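Local coordinates for protein EF-P arginine 32 rhamnosyl-transferase (PDB 5NV8) that belongs to the EarP family of bacterial rhamnosyltransferases, glycosyltransferases of the GT-B type, and is modelled with 2'-deoxy-thymidine-beta-L-rhamnose in its pocket, at residues W214-T220 with A350-A354; Y322-S327 with E360-A365. All blocks are in the same frame, centred on the assembly; numbering follows the deposited sequence.

Contact 1 of 2, residues W214-T220 with A350-A354; sequences WLDALAT and AWRAA
W351 meets W214 and L218 where helix 347-355 packs against helix 211-220. The axes of the two short segments come to 10.5 Å and run 50° apart. The indole of W351 is the centre of the contact. Its CB lies beside the pyrrole edge of W214, 3.8 Å from W214 NE1. CG turns anti to the backbone N, which aims the ring at helix 211-220. W351 CD2, at the ring fusion, is 3.3 Å from W214 NE1, so the N-H edge of W214 stands over one face of W351. This is an edge-to-face pair, with the planes at 66°. Along the six-membered ring, W351 CZ3 meets W214 CZ2 at 3.9 Å. On the pyrrole side, W351 NE1 is 3.3 Å from L218 CD2, and the same methyl also reaches W351 CE2. W351 CD1 lies more loosely against A217 CB.

R352 follows at the exposed border. Its chain bends at chi3 (-89°) and brings NH1 to 3.8 Å from A217 CB. Nearby, T220 OG1 donates to D216 O at 2.5 Å; that carbonyl also accepts from T220 N one turn along the helix. The tryptophans reach further into the core. W214 has a second edge-to-face partner in W341, W351 has one in F280, and both indoles touch I201 of strand 199-203. The contact thus joins a late helix to the sheet and to a helix packed on it.

Aromatic and methyl surfaces do the holding here, and none of the pairs across the contact is a hydrogen bond. The N-H edge of W214 over the electron-rich face of W351 is consistent with a modest electrostatic attraction added to the van der Waals packing.

Contact 2 of 2, residues Y322-S327 with E360-A365; sequences YRCGLS and ELQQHA
A type I beta turn from R323 to L326 links helix 315-322 to helix 328-343, and this connection packs on helix 358-373. S327 follows the turn and is the N-cap residue of helix 328-343. It meets the carboxylate of E360. S327 OG donates to E360 OE1 at 2.5 Å; the acceptor oxygen takes it on its syn lone pair, the side of E360 OE2. S327 N makes a weak bond to E360 OE2 at 3.5 Å. The carboxylate therefore sits at the start of a helix, where the helix dipole would be expected to favour its negative charge. E360 also touches A330 in the first turn of that helix.

L326 fills the middle of the contact. Its CD2 rests 3.7 Å from E360 O and equally close to H364 CB. The CD1 methyl has L361 CD2 alongside at 4.1 Å.

H364 projects from the helix toward the turn, with CG anti to the backbone N (chi1 -172°). The edge of its ring points at one face of Y322 in a T-shaped pair, the planes at 89°. Y322 is buried, and its ring also meets F318, W338 and W368. Its OH lies 2.7 Å from a water, which in turn donates weakly to A365 O. R323 turns away from helix 358-373 and forms a salt bridge with D331.

L326 CD1 makes a CH-pi contact with H364: the methyl stands 3.5 Å from the ring centroid, 6° off the ring normal.

In the fold
Contacts 1 and 2 lie about 20 Å apart, centre to centre. Helix 347-355 carries one side of contact 1, and the next helix, 358-373, carries one side of contact 2. The two sites touch directly: A354 O is 3.5 Å from L361 CD1. Contact 1 ties this pair of consecutive helices to the sheet region through helix 211-220. Contact 2 ties it to the turn between helices 315-322 and 328-343. The residues around 2'-deoxy-thymidine-beta-L-rhamnose lie between positions 26 and 304. Segment 350-354 and both segments of contact 2 come later in the chain, so they are not part of that pocket.

Contact 1 of 2, residues W214-T220 with A350-A354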
loop_
_atom_site.group_PDB
_atom_site.type_symbol
_atom_site.label_atom_id
_atom_site.label_comp_id
_atom_site.label_asym_id
_atom_site.label_seq_id
_atom_site.Cartn_x
_atom_site.Cartn_y
_atom_site.Cartn_z
ATOM N N TRP A 214 -9.577 16.101 8.373
ATOM C CA TRP A 214 -10.208 14.817 8.080
ATOM C C TRP A 214 -10.791 14.191 9.342
ATOM O O TRP A 214 -11.934 13.721 9.341
ATOM C CB TRP A 214 -9.200 13.869 7.432
ATOM C CG TRP A 214 -9.837 12.696 6.756
ATOM C CD1 TRP A 214 -11.131 12.597 6.338
ATOM C CD2 TRP A 214 -9.211 11.453 6.422
ATOM N NE1 TRP A 214 -11.350 11.371 5.762
ATOM C CE2 TRP A 214 -10.186 10.648 5.800
ATOM C CE3 TRP A 214 -7.920 10.942 6.584
ATOM C CZ2 TRP A 214 -9.912 9.362 5.341
ATOM C CZ3 TRP A 214 -7.650 9.664 6.128
ATOM C CH2 TRP A 214 -8.642 8.889 5.515
ATOM N N LEU A 215 -10.013 14.171 10.427
ATOM C CA LEU A 215 -10.508 13.602 11.676
ATOM C C LEU A 215 -11.671 14.408 12.240
ATOM O O LEU A 215 -12.536 13.847 12.921
ATOM C CB LEU A 215 -9.378 13.511 12.700
ATOM C CG LEU A 215 -8.091 12.810 12.262
ATOM C CD1 LEU A 215 -7.096 12.775 13.416
ATOM C CD2 LEU A 215 -8.370 11.409 11.743
ATOM N N ASP A 216 -11.712 15.717 11.975
ATOM C CA ASP A 216 -12.882 16.502 12.351
ATOM C C ASP A 216 -14.102 16.083 11.540
ATOM O O ASP A 216 -15.226 16.075 12.057
ATOM C CB ASP A 216 -12.603 17.994 12.165
ATOM C CG ASP A 216 -11.643 18.544 13.203
ATOM O OD1 ASP A 216 -11.509 17.928 14.281
ATOM O OD2 ASP A 216 -11.027 19.601 12.943
ATOM N N ALA A 217 -13.899 15.729 10.270
ATOM C CA ALA A 217 -15.009 15.268 9.442
ATOM C C ALA A 217 -15.535 13.922 9.923
ATOM O O ALA A 217 -16.752 13.723 10.016
ATOM C CB ALA A 217 -14.572 15.189 7.979
ATOM N N LEU A 218 -14.633 12.986 10.236
ATOM C CA LEU A 218 -15.057 11.675 10.717
ATOM C C LEU A 218 -15.749 11.778 12.071
ATOM O O LEU A 218 -16.776 11.127 12.303
ATOM C CB LEU A 218 -13.853 10.735 10.804
ATOM C CG LEU A 218 -13.058 10.494 9.516
ATOM C CD1 LEU A 218 -11.931 9.491 9.741
ATOM C CD2 LEU A 218 -13.977 10.021 8.399
ATOM N N ALA A 219 -15.207 12.599 12.975
ATOM C CA ALA A 219 -15.784 12.718 14.309
ATOM C C ALA A 219 -17.168 13.351 14.277
ATOM O O ALA A 219 -18.001 13.053 15.141
ATOM C CB ALA A 219 -14.855 13.528 15.213
ATOM N N THR A 220 -17.434 14.214 13.300
ATOM C CA THR A 220 -18.704 14.924 13.214
ATOM C C THR A 220 -19.727 14.216 12.336
ATOM O O THR A 220 -20.861 14.693 12.226
ATOM C CB THR A 220 -18.483 16.352 12.693
ATOM O OG1 THR A 220 -17.670 16.319 11.515
ATOM C CG2 THR A 220 -17.795 17.204 13.749
ATOM N N ALA A 350 -13.943 17.200 0.653
ATOM C CA ALA A 350 -13.638 16.130 -0.291
ATOM C C ALA A 350 -14.142 14.785 0.216
ATOM O O ALA A 350 -14.757 14.019 -0.535
ATOM C CB ALA A 350 -12.134 16.079 -0.557
ATOM N N TRP A 351 -13.895 14.484 1.495
ATOM C CA TRP A 351 -14.302 13.194 2.047
ATOM C C TRP A 351 -15.810 12.997 1.951
ATOM O O TRP A 351 -16.277 11.931 1.534
ATOM C CB TRP A 351 -13.830 13.070 3.496
ATOM C CG TRP A 351 -14.419 11.907 4.228
ATOM C CD1 TRP A 351 -15.383 11.950 5.190
ATOM C CD2 TRP A 351 -14.082 10.525 4.058
ATOM N NE1 TRP A 351 -15.673 10.682 5.627
ATOM C CE2 TRP A 351 -14.888 9.788 4.949
ATOM C CE3 TRP A 351 -13.183 9.838 3.236
ATOM C CZ2 TRP A 351 -14.818 8.397 5.045
ATOM C CZ3 TRP A 351 -13.115 8.459 3.332
ATOM C CH2 TRP A 351 -13.928 7.753 4.230
ATOM N N ARG A 352 -16.591 14.017 2.317
ATOM C CA ARG A 352 -18.044 13.889 2.246
ATOM C C ARG A 352 -18.522 13.770 0.803
ATOM O O ARG A 352 -19.459 13.016 0.514
ATOM C CB ARG A 352 -18.720 15.077 2.930
ATOM C CG ARG A 352 -18.510 15.115 4.436
ATOM C CD ARG A 352 -19.246 16.275 5.086
ATOM N NE ARG A 352 -18.431 17.484 5.129
ATOM C CZ ARG A 352 -17.741 17.888 6.190
ATOM N NH1 ARG A 352 -17.748 17.177 7.309
ATOM N NH2 ARG A 352 -17.031 19.001 6.126
ATOM N N ALA A 353 -17.884 14.502 -0.117
ATOM C CA ALA A 353 -18.243 14.388 -1.527
ATOM C C ALA A 353 -17.988 12.980 -2.048
ATOM O O ALA A 353 -18.815 12.421 -2.776
ATOM C CB ALA A 353 -17.467 15.413 -2.349
ATOM N N ALA A 354 -16.847 12.385 -1.684
ATOM C CA ALA A 354 -16.554 11.028 -2.135
ATOM C C ALA A 354 -17.524 10.016 -1.537
ATOM O O ALA A 354 -17.866 9.024 -2.193
ATOM C CB ALA A 354 -15.114 10.653 -1.787
#

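Contact 2 of 2, residues Y322-S327 with E360-A365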
loop_
_atom_site.group_PDB
_atom_site.type_symbol
_atom_site.label_atom_id
_atom_site.label_comp_id
_atom_site.label_asym_id
_atom_site.label_seq_id
_atom_site.Cartn_x
_atom_site.Cartn_y
_atom_site.Cartn_z
ATOM N N TYR A 322 -6.378 6.133 -13.542
ATOM C CA TYR A 322 -7.228 5.645 -12.460
ATOM C C TYR A 322 -8.660 6.145 -12.580
ATOM O O TYR A 322 -9.588 5.465 -12.130
ATOM C CB TYR A 322 -6.637 6.058 -11.109
ATOM C CG TYR A 322 -7.120 5.224 -9.938
ATOM C CD1 TYR A 322 -6.749 3.891 -9.811
ATOM C CD2 TYR A 322 -7.941 5.771 -8.961
ATOM C CE1 TYR A 322 -7.186 3.124 -8.745
ATOM C CE2 TYR A 322 -8.383 5.013 -7.890
ATOM C CZ TYR A 322 -8.002 3.691 -7.787
ATOM O OH TYR A 322 -8.437 2.930 -6.726
ATOM N N ARG A 323 -8.866 7.310 -13.186
ATOM C CA ARG A 323 -10.164 7.976 -13.187
ATOM C C ARG A 323 -11.018 7.654 -14.408
ATOM O O ARG A 323 -12.115 8.209 -14.538
ATOM C CB ARG A 323 -9.959 9.492 -13.105
ATOM C CG ARG A 323 -9.627 10.121 -14.450
ATOM C CD ARG A 323 -9.199 11.564 -14.313
ATOM N NE ARG A 323 -10.255 12.469 -14.750
ATOM C CZ ARG A 323 -10.112 13.786 -14.860
ATOM N NH1 ARG A 323 -8.947 14.352 -14.579
ATOM N NH2 ARG A 323 -11.131 14.531 -15.261
ATOM N N CYS A 324 -10.565 6.753 -15.285
ATOM C CA CYS A 324 -11.120 6.682 -16.636
ATOM C C CYS A 324 -12.592 6.272 -16.644
ATOM O O CYS A 324 -13.385 6.819 -17.419
ATOM C CB CYS A 324 -10.288 5.723 -17.487
ATOM S SG CYS A 324 -8.787 6.468 -18.166
ATOM N N GLY A 325 -12.981 5.320 -15.798
ATOM C CA GLY A 325 -14.305 4.737 -15.916
ATOM C C GLY A 325 -15.440 5.403 -15.160
ATOM O O GLY A 325 -16.599 5.030 -15.366
ATOM N N LEU A 326 -15.160 6.379 -14.304
ATOM C CA LEU A 326 -16.178 6.907 -13.408
ATOM C C LEU A 326 -16.976 8.037 -14.057
ATOM O O LEU A 326 -16.523 8.702 -14.992
ATOM C CB LEU A 326 -15.545 7.397 -12.106
ATOM C CG LEU A 326 -15.009 6.294 -11.193
ATOM C CD1 LEU A 326 -13.900 6.825 -10.298
ATOM C CD2 LEU A 326 -16.132 5.685 -10.364
ATOM N N SER A 327 -18.184 8.242 -13.536
ATOM C CA SER A 327 -19.048 9.318 -13.997
ATOM C C SER A 327 -18.483 10.673 -13.574
ATOM O O SER A 327 -17.541 10.768 -12.785
ATOM C CB SER A 327 -20.464 9.137 -13.449
ATOM O OG SER A 327 -20.464 9.156 -12.032
ATOM N N GLU A 360 -20.207 3.621 -6.450
ATOM C CA GLU A 360 -19.401 3.780 -7.656
ATOM C C GLU A 360 -17.916 3.615 -7.354
ATOM O O GLU A 360 -17.189 2.976 -8.123
ATOM C CB GLU A 360 -19.666 5.146 -8.292
ATOM C CG GLU A 360 -20.610 5.113 -9.483
ATOM C CD GLU A 360 -20.289 6.179 -10.516
ATOM O OE1 GLU A 360 -20.569 7.369 -10.261
ATOM O OE2 GLU A 360 -19.754 5.826 -11.587
ATOM N N LEU A 361 -17.447 4.182 -6.239
ATOM C CA LEU A 361 -16.030 4.083 -5.903
ATOM C C LEU A 361 -15.654 2.666 -5.487
ATOM O O LEU A 361 -14.548 2.200 -5.785
ATOM C CB LEU A 361 -15.681 5.082 -4.800
ATOM C CG LEU A 361 -15.944 6.557 -5.121
ATOM C CD1 LEU A 361 -15.325 7.459 -4.065
ATOM C CD2 LEU A 361 -15.418 6.909 -6.501
ATOM N N GLN A 362 -16.561 1.968 -4.795
ATOM C CA GLN A 362 -16.317 0.576 -4.428
ATOM C C GLN A 362 -16.103 -0.288 -5.666
ATOM O O GLN A 362 -15.147 -1.071 -5.738
ATOM C CB GLN A 362 -17.488 0.039 -3.603
ATOM C CG GLN A 362 -17.548 0.540 -2.171
ATOM C CD GLN A 362 -18.636 -0.148 -1.368
ATOM O OE1 GLN A 362 -19.640 0.466 -1.004
ATOM N NE2 GLN A 362 -18.441 -1.432 -1.089
ATOM N N GLN A 363 -16.996 -0.164 -6.651
ATOM C CA GLN A 363 -16.866 -0.948 -7.874
ATOM C C GLN A 363 -15.635 -0.531 -8.669
ATOM O O GLN A 363 -14.964 -1.375 -9.274
ATOM C CB GLN A 363 -18.132 -0.806 -8.721
ATOM C CG GLN A 363 -18.326 -1.897 -9.769
ATOM C CD GLN A 363 -18.908 -3.177 -9.196
ATOM O OE1 GLN A 363 -18.333 -3.785 -8.294
ATOM N NE2 GLN A 363 -20.055 -3.591 -9.719
ATOM N N HIS A 364 -15.318 0.767 -8.669
ATOM C CA HIS A 364 -14.158 1.252 -9.409
ATOM C C HIS A 364 -12.860 0.676 -8.853
ATOM O O HIS A 364 -11.940 0.350 -9.612
ATOM C CB HIS A 364 -14.122 2.778 -9.377
ATOM C CG HIS A 364 -13.076 3.376 -10.264
ATOM N ND1 HIS A 364 -13.234 3.484 -11.628
ATOM C CD2 HIS A 364 -11.860 3.899 -9.981
ATOM C CE1 HIS A 364 -12.161 4.049 -12.149
ATOM N NE2 HIS A 364 -11.311 4.310 -11.172
ATOM N N ALA A 365 -12.767 0.545 -7.527
ATOM C CA ALA A 365 -11.557 -0.004 -6.925
ATOM C C ALA A 365 -11.388 -1.481 -7.264
ATOM O O ALA A 365 -10.265 -1.946 -7.490
ATOM C CB ALA A 365 -11.584 0.205 -5.413
HETATM O O HOH W 1 -7.958 0.349 -6.262
#